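Thioredoxin reductase (Streptomyces clavuligerus, PDB 4NTD) is the FAD-dependent oxidoreductase HlmI, which resembles thioredoxin reductases and is associated with disulfide bond formation in natural products such as holomycin. Local coordinates at residues Ala40-Ala45 with Ser308-Ser313; Ala46-Arg51 with Glu93-Ala99; Pro118-Val122 with Ser131-Val135; Val292-Gly296 with Ala315-Leu319. All coordinates share one frame; numbering follows the deposited sequence.

Contact 1 (Ala40-Ala45 with Ser308-Ser313). With FAD (flavin-adenine dinucleotide), chain C.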
loop_
_atom_site.group_PDB
_atom_site.type_symbol
_atom_site.label_atom_id
_atom_site.label_comp_id
_atom_site.label_asym_id
_atom_site.label_seq_id
_atom_site.Cartn_x
_atom_site.Cartn_y
_atom_site.Cartn_z
ATOM N N ALA A 40 -1.956 11.347 -0.183
ATOM C CA ALA A 40 -2.437 10.089 -0.758
ATOM C C ALA A 40 -3.011 9.141 0.303
ATOM O O ALA A 40 -3.969 8.415 0.034
ATOM C CB ALA A 40 -1.333 9.403 -1.544
ATOM N N GLY A 41 -2.429 9.151 1.499
ATOM C CA GLY A 41 -2.913 8.313 2.596
ATOM C C GLY A 41 -4.340 8.638 2.996
ATOM O O GLY A 41 -5.219 7.775 2.964
ATOM N N GLY A 42 -4.576 9.891 3.367
ATOM C CA GLY A 42 -5.907 10.329 3.760
ATOM C C GLY A 42 -6.913 10.255 2.625
ATOM O O GLY A 42 -8.063 9.872 2.836
ATOM N N LEU A 43 -6.487 10.616 1.418
ATOM C CA LEU A 43 -7.393 10.599 0.268
ATOM C C LEU A 43 -7.876 9.194 -0.076
ATOM O O LEU A 43 -9.066 9.001 -0.329
ATOM C CB LEU A 43 -6.755 11.247 -0.964
ATOM C CG LEU A 43 -6.680 12.778 -0.964
ATOM C CD1 LEU A 43 -5.850 13.254 -2.145
ATOM C CD2 LEU A 43 -8.066 13.410 -0.989
ATOM N N ASN A 44 -6.979 8.211 -0.085
ATOM C CA ASN A 44 -7.408 6.853 -0.430
ATOM C C ASN A 44 -8.256 6.233 0.687
ATOM O O ASN A 44 -9.155 5.437 0.410
ATOM C CB ASN A 44 -6.233 5.950 -0.832
ATOM C CG ASN A 44 -6.599 4.970 -1.944
ATOM O OD1 ASN A 44 -5.847 4.790 -2.904
ATOM N ND2 ASN A 44 -7.763 4.337 -1.824
ATOM N N ALA A 45 -7.994 6.607 1.939
ATOM C CA ALA A 45 -8.865 6.198 3.044
ATOM C C ALA A 45 -10.276 6.758 2.843
ATOM O O ALA A 45 -11.261 6.024 2.926
ATOM C CB ALA A 45 -8.295 6.650 4.383
ATOM N N SER A 308 1.525 4.850 0.836
ATOM C CA SER A 308 0.635 5.630 1.687
ATOM C C SER A 308 -0.822 5.467 1.241
ATOM O O SER A 308 -1.705 5.253 2.068
ATOM C CB SER A 308 1.059 7.099 1.698
ATOM O OG SER A 308 2.374 7.221 2.220
ATOM N N ALA A 309 -1.063 5.538 -0.068
ATOM C CA ALA A 309 -2.395 5.272 -0.618
ATOM C C ALA A 309 -2.862 3.865 -0.250
ATOM O O ALA A 309 -4.006 3.671 0.169
ATOM C CB ALA A 309 -2.395 5.448 -2.131
ATOM N N GLY A 310 -1.967 2.891 -0.404
ATOM C CA GLY A 310 -2.263 1.499 -0.068
ATOM C C GLY A 310 -2.668 1.310 1.382
ATOM O O GLY A 310 -3.604 0.565 1.679
ATOM N N MET A 311 -1.982 1.984 2.297
ATOM C CA MET A 311 -2.328 1.868 3.707
ATOM C C MET A 311 -3.607 2.640 4.053
ATOM O O MET A 311 -4.317 2.267 4.988
ATOM C CB MET A 311 -1.149 2.283 4.583
ATOM C CG MET A 311 -0.043 1.236 4.610
ATOM S SD MET A 311 -0.645 -0.376 5.159
ATOM C CE MET A 311 -1.527 0.115 6.639
ATOM N N GLY A 312 -3.912 3.695 3.295
ATOM C CA GLY A 312 -5.201 4.379 3.425
ATOM C C GLY A 312 -6.364 3.455 3.101
ATOM O O GLY A 312 -7.351 3.403 3.834
ATOM N N SER A 313 -6.233 2.705 2.009
ATOM C CA SER A 313 -7.243 1.722 1.631
ATOM C C SER A 313 -7.388 0.630 2.698
ATOM O O SER A 313 -8.504 0.259 3.061
ATOM C CB SER A 313 -6.904 1.093 0.275
ATOM O OG SER A 313 -7.907 0.174 -0.123
HETATM P PA FAD C . 1.562 13.890 2.874
HETATM O O1A FAD C . 1.491 13.628 1.392
HETATM O O2A FAD C . 2.703 14.719 3.398
HETATM O O5B FAD C . 0.189 14.587 3.317
HETATM C C5B FAD C . -0.033 14.945 4.675
HETATM C C4B FAD C . -1.074 16.050 4.707
HETATM O O4B FAD C . -1.499 16.260 6.051
HETATM C C3B FAD C . -0.528 17.383 4.201
HETATM O O3B FAD C . -1.306 17.860 3.095
HETATM C C2B FAD C . -0.617 18.317 5.397
HETATM O O2B FAD C . -0.979 19.650 5.024
HETATM C C1B FAD C . -1.692 17.661 6.248
HETATM N N9A FAD C . -1.654 17.948 7.699
HETATM C C8A FAD C . -0.618 17.758 8.535
HETATM N N7A FAD C . -0.959 18.103 9.800
HETATM C C5A FAD C . -2.239 18.514 9.779
HETATM C C6A FAD C . -3.219 19.011 10.766
HETATM N N6A FAD C . -2.870 19.144 12.066
HETATM N N1A FAD C . -4.459 19.330 10.325
HETATM C C2A FAD C . -4.816 19.204 9.029
HETATM N N3A FAD C . -3.970 18.753 8.081
HETATM C C4A FAD C . -2.697 18.401 8.391
HETATM N N1 FAD C . 7.297 9.703 -3.046
HETATM C C2 FAD C . 7.057 9.052 -4.207
HETATM O O2 FAD C . 6.387 8.001 -4.160
HETATM N N3 FAD C . 7.512 9.494 -5.394
HETATM C C4 FAD C . 8.233 10.625 -5.505
HETATM O O4 FAD C . 8.646 11.007 -6.618
HETATM C C4X FAD C . 8.532 11.405 -4.281
HETATM N N5 FAD C . 9.253 12.555 -4.293
HETATM C C5X FAD C . 9.510 13.222 -3.136
HETATM C C6 FAD C . 10.251 14.399 -3.178
HETATM C C7 FAD C . 10.531 15.110 -2.014
HETATM C C7M FAD C . 11.337 16.383 -2.083
HETATM C C8 FAD C . 10.031 14.609 -0.709
HETATM C C8M FAD C . 10.330 15.357 0.565
HETATM C C9 FAD C . 9.290 13.433 -0.658
HETATM C C9A FAD C . 9.008 12.714 -1.823
HETATM N N10 FAD C . 8.251 11.514 -1.800
HETATM C C10 FAD C . 8.006 10.853 -3.015
HETATM C "C1'" FAD C . 7.700 10.934 -0.568
HETATM C "C2'" FAD C . 6.291 11.486 -0.350
HETATM O "O2'" FAD C . 6.382 12.851 0.083
HETATM C "C3'" FAD C . 5.516 10.678 0.690
HETATM O "O3'" FAD C . 5.488 9.302 0.294
HETATM C "C4'" FAD C . 4.074 11.153 0.870
HETATM O "O4'" FAD C . 4.011 12.575 1.033
HETATM C "C5'" FAD C . 3.422 10.513 2.089
HETATM O "O5'" FAD C . 2.010 10.682 1.996
HETATM P P FAD C . 1.119 11.016 3.289
HETATM O O1P FAD C . 1.576 10.154 4.433
HETATM O O2P FAD C . -0.324 11.000 2.847
HETATM O O3P FAD C . 1.562 12.515 3.724
#
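Where Gly-41 presses against Ser-308, its backbone N-H reaches O2P of the FAD pyrophosphate, 3.1 Å from Gly-41 N to FAD O2P with an angle of 155° at the hydrogen. Gly-42 is the last glycine of a probable GxGxxG motif, the Rossmann-type dinucleotide-binding turn, and with Gly-41 lies in the first turn of helix 40-51. Ser-308, from the long helix 305-338, holds OG anti to its carbonyl carbon (chi1 -61°), which brings it to 3.5 Å from FAD C5' and lets it hydrogen-bond Leu-304 O one turn back. The two helices run roughly parallel, their local axes 6.9 Å apart and crossing at -34°. Glycines and alanines along the seam let them come this close, and CA-H...O contacts line it: Gly-41 CA lies 3.3 Å from Ser-308 O, and Ala-45 CA the same 3.3 Å from Gly-312 O. Asn-44 rests its CB on Ala-309 O and turns its amide to the second subunit, where ND2 bonds Gly-74 O and OD1 bonds Leu-76 N of that chain. Gly-312 sits where a side chain would clash: a CB there would fall about 2.2 Å from Gly-41 O, whereas its bare CA approaches that oxygen to 3.4 Å.

Contact 2 (Ala46-Arg51 with Glu93-Ala99)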
loop_
_atom_site.group_PDB
_atom_site.type_symbol
_atom_site.label_atom_id
_atom_site.label_comp_id
_atom_site.label_asym_id
_atom_site.label_seq_id
_atom_site.Cartn_x
_atom_site.Cartn_y
_atom_site.Cartn_z
ATOM N N ALA A 46 -10.362 8.056 2.560
ATOM C CA ALA A 46 -11.649 8.720 2.336
ATOM C C ALA A 46 -12.399 8.161 1.125
ATOM O O ALA A 46 -13.625 8.041 1.154
ATOM C CB ALA A 46 -11.452 10.222 2.181
ATOM N N LEU A 47 -11.662 7.824 0.068
ATOM C CA LEU A 47 -12.261 7.285 -1.153
ATOM C C LEU A 47 -13.027 5.992 -0.867
ATOM O O LEU A 47 -14.191 5.853 -1.250
ATOM C CB LEU A 47 -11.182 7.044 -2.216
ATOM C CG LEU A 47 -11.612 6.407 -3.543
ATOM C CD1 LEU A 47 -12.750 7.184 -4.187
ATOM C CD2 LEU A 47 -10.427 6.309 -4.491
ATOM N N VAL A 48 -12.377 5.060 -0.179
ATOM C CA VAL A 48 -12.994 3.770 0.142
ATOM C C VAL A 48 -14.145 3.953 1.143
ATOM O O VAL A 48 -15.204 3.340 0.994
ATOM C CB VAL A 48 -11.942 2.760 0.657
ATOM C CG1 VAL A 48 -12.598 1.474 1.146
ATOM C CG2 VAL A 48 -10.930 2.453 -0.443
ATOM N N LEU A 49 -13.947 4.812 2.141
ATOM C CA LEU A 49 -14.979 5.064 3.152
ATOM C C LEU A 49 -16.232 5.731 2.579
ATOM O O LEU A 49 -17.350 5.364 2.944
ATOM C CB LEU A 49 -14.421 5.901 4.307
ATOM C CG LEU A 49 -13.409 5.180 5.201
ATOM C CD1 LEU A 49 -12.643 6.179 6.055
ATOM C CD2 LEU A 49 -14.094 4.135 6.071
ATOM N N ALA A 50 -16.048 6.702 1.685
ATOM C CA ALA A 50 -17.179 7.373 1.033
ATOM C C ALA A 50 -17.934 6.412 0.111
ATOM O O ALA A 50 -19.164 6.441 0.052
ATOM C CB ALA A 50 -16.707 8.596 0.260
ATOM N N ARG A 51 -17.195 5.557 -0.594
ATOM C CA ARG A 51 -17.805 4.504 -1.413
ATOM C C ARG A 51 -18.575 3.489 -0.557
ATOM O O ARG A 51 -19.515 2.854 -1.039
ATOM C CB ARG A 51 -16.744 3.796 -2.264
ATOM C CG ARG A 51 -16.280 4.604 -3.473
ATOM C CD ARG A 51 -15.219 3.864 -4.276
ATOM N NE ARG A 51 -15.624 2.481 -4.498
ATOM C CZ ARG A 51 -16.527 2.080 -5.392
ATOM N NH1 ARG A 51 -17.110 2.945 -6.217
ATOM N NH2 ARG A 51 -16.835 0.791 -5.474
ATOM N N GLU A 93 -12.422 12.822 -7.092
ATOM C CA GLU A 93 -13.008 11.492 -6.886
ATOM C C GLU A 93 -13.737 11.434 -5.548
ATOM O O GLU A 93 -14.903 11.046 -5.478
ATOM C CB GLU A 93 -11.928 10.403 -6.920
ATOM C CG GLU A 93 -11.319 10.161 -8.292
ATOM C CD GLU A 93 -10.137 9.203 -8.270
ATOM O OE1 GLU A 93 -9.510 9.016 -7.200
ATOM O OE2 GLU A 93 -9.819 8.640 -9.337
ATOM N N VAL A 94 -13.041 11.845 -4.493
ATOM C CA VAL A 94 -13.562 11.768 -3.131
ATOM C C VAL A 94 -14.796 12.662 -2.934
ATOM O O VAL A 94 -15.795 12.224 -2.356
ATOM C CB VAL A 94 -12.450 12.100 -2.106
ATOM C CG1 VAL A 94 -13.014 12.301 -0.710
ATOM C CG2 VAL A 94 -11.408 10.989 -2.087
ATOM N N SER A 95 -14.736 13.899 -3.422
ATOM C CA SER A 95 -15.869 14.821 -3.301
ATOM C C SER A 95 -17.071 14.362 -4.140
ATOM O O SER A 95 -18.220 14.599 -3.764
ATOM C CB SER A 95 -15.456 16.250 -3.672
ATOM O OG SER A 95 -15.129 16.353 -5.043
ATOM N N GLY A 96 -16.803 13.686 -5.257
ATOM C CA GLY A 96 -17.857 13.114 -6.099
ATOM C C GLY A 96 -18.731 12.097 -5.379
ATOM O O GLY A 96 -19.911 11.942 -5.707
ATOM N N TYR A 97 -18.152 11.404 -4.398
ATOM C CA TYR A 97 -18.896 10.444 -3.576
ATOM C C TYR A 97 -19.585 11.088 -2.367
ATOM O O TYR A 97 -20.260 10.398 -1.604
ATOM C CB TYR A 97 -17.978 9.304 -3.120
ATOM C CG TYR A 97 -17.602 8.358 -4.237
ATOM C CD1 TYR A 97 -18.542 7.489 -4.779
ATOM C CD2 TYR A 97 -16.310 8.328 -4.754
ATOM C CE1 TYR A 97 -18.211 6.622 -5.804
ATOM C CE2 TYR A 97 -15.969 7.461 -5.779
ATOM C CZ TYR A 97 -16.925 6.607 -6.298
ATOM O OH TYR A 97 -16.607 5.736 -7.314
ATOM N N GLY A 98 -19.414 12.398 -2.191
ATOM C CA GLY A 98 -20.124 13.141 -1.151
ATOM C C GLY A 98 -19.323 13.452 0.103
ATOM O O GLY A 98 -19.850 14.057 1.038
ATOM N N ALA A 99 -18.059 13.036 0.146
ATOM C CA ALA A 99 -17.184 13.418 1.251
ATOM C C ALA A 99 -16.935 14.920 1.182
ATOM O O ALA A 99 -16.919 15.502 0.099
ATOM C CB ALA A 99 -15.872 12.658 1.192
HETATM O O HOH W 1 -21.215 7.779 -1.131
#
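Arg-51 and Tyr-97 lie side by side and point the same way, the aliphatic part of the arginine lying over the phenol ring. CG of Arg-51 stands over the middle of one ring face in a CH-pi contact, 3.5 Å from the ring centroid and 12° off its normal. A bend about the CG-CD bond (chi3 47°) helps turn the guanidinium steeply against the ring, the two planes 80° apart. NH1 donates a hydrogen bond to Tyr-97 OH, 3.0 Å away, the oxygen lying near the guanidinium plane. Leu-47 reaches the same ring obliquely, its CD1 3.6 Å from Tyr-97 CE2. Both polar ends look across the dimer interface: NH1 of Arg-51 forms a salt bridge with Glu-169 of the second subunit, and Tyr-97 OH bonds Asp-79 of that subunit. In the Rossmann-type FAD domain this is where helix 40-51 meets the end of helix 83-96, and Gly-98, with positive phi, closes the latter in a Schellman motif. A leucine in place of Tyr-97 would probably leave Arg-51 CG without its ring face and Asp-79 of the second subunit without its hydroxyl mate. Deeper in, Ala-50 CB packs on Tyr-97 CB at 3.7 Å, and Ala-46 CB meets Val-94 CG1 at 3.9 Å. One water donates to both Ala-50 O and Tyr-97 O, bridging the two backbones.

Contact 3 (Pro118-Val122 with Ser131-Val135)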
loop_
_atom_site.group_PDB
_atom_site.type_symbol
_atom_site.label_atom_id
_atom_site.label_comp_id
_atom_site.label_asym_id
_atom_site.label_seq_id
_atom_site.Cartn_x
_atom_site.Cartn_y
_atom_site.Cartn_z
ATOM N N PRO A 118 -16.617 4.224 20.613
ATOM C CA PRO A 118 -15.838 5.465 20.635
ATOM C C PRO A 118 -16.507 6.626 19.904
ATOM O O PRO A 118 -17.259 6.418 18.954
ATOM C CB PRO A 118 -14.528 5.095 19.923
ATOM C CG PRO A 118 -14.503 3.615 19.815
ATOM C CD PRO A 118 -15.909 3.123 19.932
ATOM N N ARG A 119 -16.224 7.835 20.374
ATOM C CA ARG A 119 -16.608 9.069 19.698
ATOM C C ARG A 119 -15.482 10.070 19.939
ATOM O O ARG A 119 -14.745 9.948 20.921
ATOM C CB ARG A 119 -17.945 9.586 20.240
ATOM C CG ARG A 119 -18.332 10.987 19.774
ATOM C CD ARG A 119 -19.832 11.222 19.883
ATOM N NE ARG A 119 -20.580 10.327 18.999
ATOM C CZ ARG A 119 -20.882 10.569 17.722
ATOM N NH1 ARG A 119 -20.523 11.704 17.121
ATOM N NH2 ARG A 119 -21.563 9.660 17.033
ATOM N N PHE A 120 -15.330 11.034 19.033
ATOM C CA PHE A 120 -14.261 12.026 19.132
ATOM C C PHE A 120 -14.752 13.427 18.802
ATOM O O PHE A 120 -15.648 13.599 17.977
ATOM C CB PHE A 120 -13.112 11.668 18.184
ATOM C CG PHE A 120 -12.564 10.289 18.399
ATOM C CD1 PHE A 120 -11.481 10.084 19.237
ATOM C CD2 PHE A 120 -13.146 9.194 17.776
ATOM C CE1 PHE A 120 -10.979 8.813 19.447
ATOM C CE2 PHE A 120 -12.654 7.919 17.986
ATOM C CZ PHE A 120 -11.567 7.728 18.821
ATOM N N THR A 121 -14.159 14.420 19.460
ATOM C CA THR A 121 -14.332 15.816 19.086
ATOM C C THR A 121 -13.045 16.287 18.423
ATOM O O THR A 121 -11.973 16.221 19.025
ATOM C CB THR A 121 -14.643 16.705 20.304
ATOM O OG1 THR A 121 -15.835 16.239 20.947
ATOM C CG2 THR A 121 -14.847 18.157 19.875
ATOM N N VAL A 122 -13.162 16.748 17.180
ATOM C CA VAL A 122 -12.031 17.266 16.414
ATOM C C VAL A 122 -12.153 18.786 16.382
ATOM O O VAL A 122 -13.187 19.311 15.975
ATOM C CB VAL A 122 -12.030 16.699 14.981
ATOM C CG1 VAL A 122 -10.901 17.301 14.155
ATOM C CG2 VAL A 122 -11.914 15.180 15.016
ATOM N N SER A 131 -17.939 16.584 15.677
ATOM C CA SER A 131 -18.079 15.323 16.403
ATOM C C SER A 131 -18.095 14.176 15.395
ATOM O O SER A 131 -18.755 14.273 14.364
ATOM C CB SER A 131 -19.369 15.321 17.221
ATOM O OG SER A 131 -19.475 14.145 18.004
ATOM N N THR A 132 -17.372 13.098 15.695
ATOM C CA THR A 132 -17.233 11.971 14.766
ATOM C C THR A 132 -17.097 10.630 15.490
ATOM O O THR A 132 -16.648 10.574 16.635
ATOM C CB THR A 132 -16.024 12.183 13.825
ATOM O OG1 THR A 132 -15.959 11.122 12.861
ATOM C CG2 THR A 132 -14.710 12.247 14.605
ATOM N N ARG A 133 -17.482 9.550 14.812
ATOM C CA ARG A 133 -17.364 8.207 15.383
ATOM C C ARG A 133 -15.922 7.697 15.356
ATOM O O ARG A 133 -15.503 6.979 16.265
ATOM C CB ARG A 133 -18.278 7.219 14.648
ATOM C CG ARG A 133 -19.755 7.561 14.745
ATOM C CD ARG A 133 -20.612 6.569 13.977
ATOM N NE ARG A 133 -20.696 5.276 14.649
ATOM C CZ ARG A 133 -21.282 4.193 14.139
ATOM N NH1 ARG A 133 -21.838 4.223 12.932
ATOM N NH2 ARG A 133 -21.303 3.066 14.838
ATOM N N ARG A 134 -15.177 8.067 14.314
ATOM C CA ARG A 134 -13.819 7.562 14.094
ATOM C C ARG A 134 -12.899 8.651 13.546
ATOM O O ARG A 134 -13.365 9.649 12.989
ATOM C CB ARG A 134 -13.848 6.395 13.106
ATOM C CG ARG A 134 -14.667 5.191 13.547
ATOM C CD ARG A 134 -14.028 4.481 14.725
ATOM N NE ARG A 134 -14.706 3.227 15.049
ATOM C CZ ARG A 134 -15.801 3.112 15.802
ATOM N NH1 ARG A 134 -16.390 4.179 16.337
ATOM N NH2 ARG A 134 -16.318 1.907 16.018
ATOM N N VAL A 135 -11.593 8.442 13.702
ATOM C CA VAL A 135 -10.576 9.355 13.177
ATOM C C VAL A 135 -9.483 8.571 12.449
ATOM O O VAL A 135 -9.039 7.525 12.925
ATOM C CB VAL A 135 -9.934 10.194 14.306
ATOM C CG1 VAL A 135 -8.806 11.071 13.770
ATOM C CG2 VAL A 135 -10.989 11.052 14.989
HETATM O O HOH W 2 -19.345 5.314 17.411
HETATM O O HOH W 3 -18.351 15.193 20.161
#
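Phe-120 and Thr-132 form an antiparallel hydrogen-bonded pair of this beta hairpin, with Phe-120 N 2.8 Å from Thr-132 O and Thr-132 N returning a bond to Phe-120 O. The phenyl ring turns its edge to the carbonyl of Arg-133, CE2 standing 3.5 Å from that oxygen, while Val-135 CG2 comes in obliquely at 3.8 Å from Phe-120 CG. Thr-132 divides its branches: with OG1 trans to the backbone N (chi1 -176°), the hydroxyl donates to Arg-134 O at 3.0 Å, on a lone pair, and the methyl CG2 is left to pack against Phe-120 CB. That bond bridges the corner at Arg-133, where the chain leaves the hairpin for another sheet. Arg-134 folds back on itself at chi2 (-68°), so that Pro-118 lies against one face of its guanidinium and NH1 bonds Arg-133 O at 2.9 Å, from well above the plane of that carbonyl. Arg-119 NH1 donates to Ser-131 OG, 2.8 Å away, which lies near the guanidinium plane. A water takes an N-H from Arg-133 NE and donates to Pro-118 O. Around this corner, Glu-326 of helix 305-338 forms salt bridges with both Arg-133 and Arg-134, and Arg-134 NH2 also bonds Gln-322 of that helix. Phe-120 and Val-135 lean on Val-109 of strand 106-112, and Thr-132 touches Ile-31 and Val-34 of strand 31-36.

Contact 4 (Val292-Gly296 with Ala315-Leu319). With GSH (glutathione), chain B.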
loop_
_atom_site.group_PDB
_atom_site.type_symbol
_atom_site.label_atom_id
_atom_site.label_comp_id
_atom_site.label_asym_id
_atom_site.label_seq_id
_atom_site.Cartn_x
_atom_site.Cartn_y
_atom_site.Cartn_z
ATOM N N VAL A 292 -9.125 4.884 16.439
ATOM C CA VAL A 292 -8.118 5.792 15.883
ATOM C C VAL A 292 -7.132 5.035 14.991
ATOM O O VAL A 292 -6.370 4.192 15.468
ATOM C CB VAL A 292 -7.346 6.525 17.001
ATOM C CG1 VAL A 292 -6.284 7.449 16.413
ATOM C CG2 VAL A 292 -8.309 7.309 17.883
ATOM N N TRP A 293 -7.167 5.346 13.696
ATOM C CA TRP A 293 -6.238 4.785 12.715
ATOM C C TRP A 293 -5.180 5.823 12.343
ATOM O O TRP A 293 -5.423 7.027 12.439
ATOM C CB TRP A 293 -6.989 4.340 11.451
ATOM C CG TRP A 293 -7.461 2.909 11.474
ATOM C CD1 TRP A 293 -6.871 1.849 10.852
ATOM C CD2 TRP A 293 -8.617 2.386 12.142
ATOM N NE1 TRP A 293 -7.582 0.698 11.092
ATOM C CE2 TRP A 293 -8.660 0.999 11.881
ATOM C CE3 TRP A 293 -9.623 2.955 12.934
ATOM C CZ2 TRP A 293 -9.664 0.172 12.385
ATOM C CZ3 TRP A 293 -10.622 2.129 13.437
ATOM C CH2 TRP A 293 -10.633 0.754 13.160
ATOM N N ALA A 294 -4.012 5.345 11.918
ATOM C CA ALA A 294 -2.936 6.213 11.436
ATOM C C ALA A 294 -2.290 5.590 10.201
ATOM O O ALA A 294 -1.975 4.401 10.207
ATOM C CB ALA A 294 -1.898 6.426 12.524
ATOM N N VAL A 295 -2.104 6.388 9.149
ATOM C CA VAL A 295 -1.555 5.893 7.881
ATOM C C VAL A 295 -0.563 6.866 7.251
ATOM O O VAL A 295 -0.653 8.077 7.449
ATOM C CB VAL A 295 -2.663 5.592 6.843
ATOM C CG1 VAL A 295 -3.663 4.585 7.391
ATOM C CG2 VAL A 295 -3.375 6.865 6.406
ATOM N N GLY A 296 0.358 6.317 6.464
ATOM C CA GLY A 296 1.355 7.098 5.739
ATOM C C GLY A 296 2.599 7.453 6.533
ATOM O O GLY A 296 2.978 6.750 7.475
ATOM N N ALA A 315 -6.679 0.814 5.896
ATOM C CA ALA A 315 -7.311 1.412 7.071
ATOM C C ALA A 315 -8.823 1.524 6.889
ATOM O O ALA A 315 -9.585 1.186 7.795
ATOM C CB ALA A 315 -6.704 2.777 7.365
ATOM N N ALA A 316 -9.248 1.985 5.715
ATOM C CA ALA A 316 -10.675 2.112 5.399
ATOM C C ALA A 316 -11.399 0.766 5.488
ATOM O O ALA A 316 -12.496 0.676 6.041
ATOM C CB ALA A 316 -10.852 2.711 4.013
ATOM N N PHE A 317 -10.768 -0.268 4.935
ATOM C CA PHE A 317 -11.285 -1.642 4.961
ATOM C C PHE A 317 -11.552 -2.067 6.411
ATOM O O PHE A 317 -12.668 -2.460 6.758
ATOM C CB PHE A 317 -10.251 -2.570 4.297
ATOM C CG PHE A 317 -10.753 -3.954 3.965
ATOM C CD1 PHE A 317 -10.837 -4.366 2.641
ATOM C CD2 PHE A 317 -11.082 -4.863 4.964
ATOM C CE1 PHE A 317 -11.269 -5.640 2.320
ATOM C CE2 PHE A 317 -11.520 -6.138 4.646
ATOM C CZ PHE A 317 -11.608 -6.528 3.322
ATOM N N ALA A 318 -10.528 -1.958 7.254
ATOM C CA ALA A 318 -10.625 -2.365 8.657
ATOM C C ALA A 318 -11.595 -1.490 9.452
ATOM O O ALA A 318 -12.380 -1.992 10.262
ATOM C CB ALA A 318 -9.247 -2.348 9.303
ATOM N N LEU A 319 -11.544 -0.184 9.212
ATOM C CA LEU A 319 -12.379 0.767 9.940
ATOM C C LEU A 319 -13.863 0.527 9.655
ATOM O O LEU A 319 -14.672 0.461 10.583
ATOM C CB LEU A 319 -11.968 2.204 9.590
ATOM C CG LEU A 319 -12.556 3.361 10.406
ATOM C CD1 LEU A 319 -11.659 4.586 10.291
ATOM C CD2 LEU A 319 -13.978 3.701 9.978
HETATM N N1 GSH B . -11.931 -10.019 4.500
HETATM C CA1 GSH B . -13.180 -9.675 5.182
HETATM C C1 GSH B . -13.120 -10.274 6.601
HETATM O O11 GSH B . -13.433 -11.486 6.707
HETATM O O12 GSH B . -12.769 -9.520 7.543
HETATM C CB1 GSH B . -14.378 -10.302 4.511
HETATM C CG1 GSH B . -15.402 -9.263 4.054
HETATM C CD1 GSH B . -14.806 -8.461 2.900
HETATM O OE1 GSH B . -14.365 -7.326 3.067
HETATM N N2 GSH B . -14.930 -9.065 1.716
HETATM C CA2 GSH B . -14.410 -8.495 0.468
HETATM C C2 GSH B . -12.987 -8.856 0.385
HETATM O O2 GSH B . -12.443 -9.703 1.095
HETATM C CB2 GSH B . -14.155 -6.988 0.525
HETATM S SG2 GSH B . -14.798 -5.863 -0.778
HETATM N N3 GSH B . -12.402 -8.015 -0.447
HETATM C CA3 GSH B . -11.007 -7.981 -0.560
HETATM C C3 GSH B . -10.410 -8.340 -1.947
HETATM O O31 GSH B . -11.222 -8.410 -3.043
HETATM O O32 GSH B . -9.128 -8.511 -2.077
#
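The indole of Trp-293 is laid flat against a helix, with the backbone carbonyl of Ala-315 as well as Leu-319 over the same face. Its first torsion, -91°, lies away from a staggered position, and in this pose the six-membered ring is covered by Leu-319 CB in a CH-pi contact, 3.9 Å from the ring centroid and only 3° off the normal. The setting is the parallel sheet of the Rossmann-type FAD domain: strand 292-294 is its outermost strand on this side, and helix 305-338 runs back over it, the local axes 164° apart in direction. Leu-319 continues over the six-membered ring, CD1 reaching 3.7 Å from Trp-293 CE3, while Ala-318 CB nears Trp-293 NE1, whose N-H is spent on Ser-284 OG. Ala-315 O, over the ring near its rim, is already taken by Leu-319 N in the helix. An alanine at Trp-293 would probably open a gap beneath Leu-319 and leave Ser-284 OG without its indole partner. Phe-317, on the same helix, lies beside the bound glutathione and stacks on His-321, with Tyr-164 of the second subunit also meeting its ring. Back at the sheet, Ala-315 CB is wedged between two side chains, 3.6 Å from Trp-293 CD1 and 3.5 Å from Val-295 CG1.

From the N terminus, helix 40-51 opens contact 1 and, with its next residues, contact 2, which closes at 93-99 and ties that helix to helix 83-96. Contact 3 follows in series as a short hairpin that delivers the chain to strand 134-137. Both lie inside the long loop that contact 1 closes only at 308-313. Contact 4 opens within that loop at 292-296 but closes after it, at 315-319, so contacts 1 and 4 cross, sharing helix 305-338. Val-135 O, 3.0 Å from Trp-293 N, probably hydrogen-bonds contact 3 to contact 4 through neighbouring strands, while Ala-316 packs against Val-48 and Leu-49, joining contact 4 to contact 2.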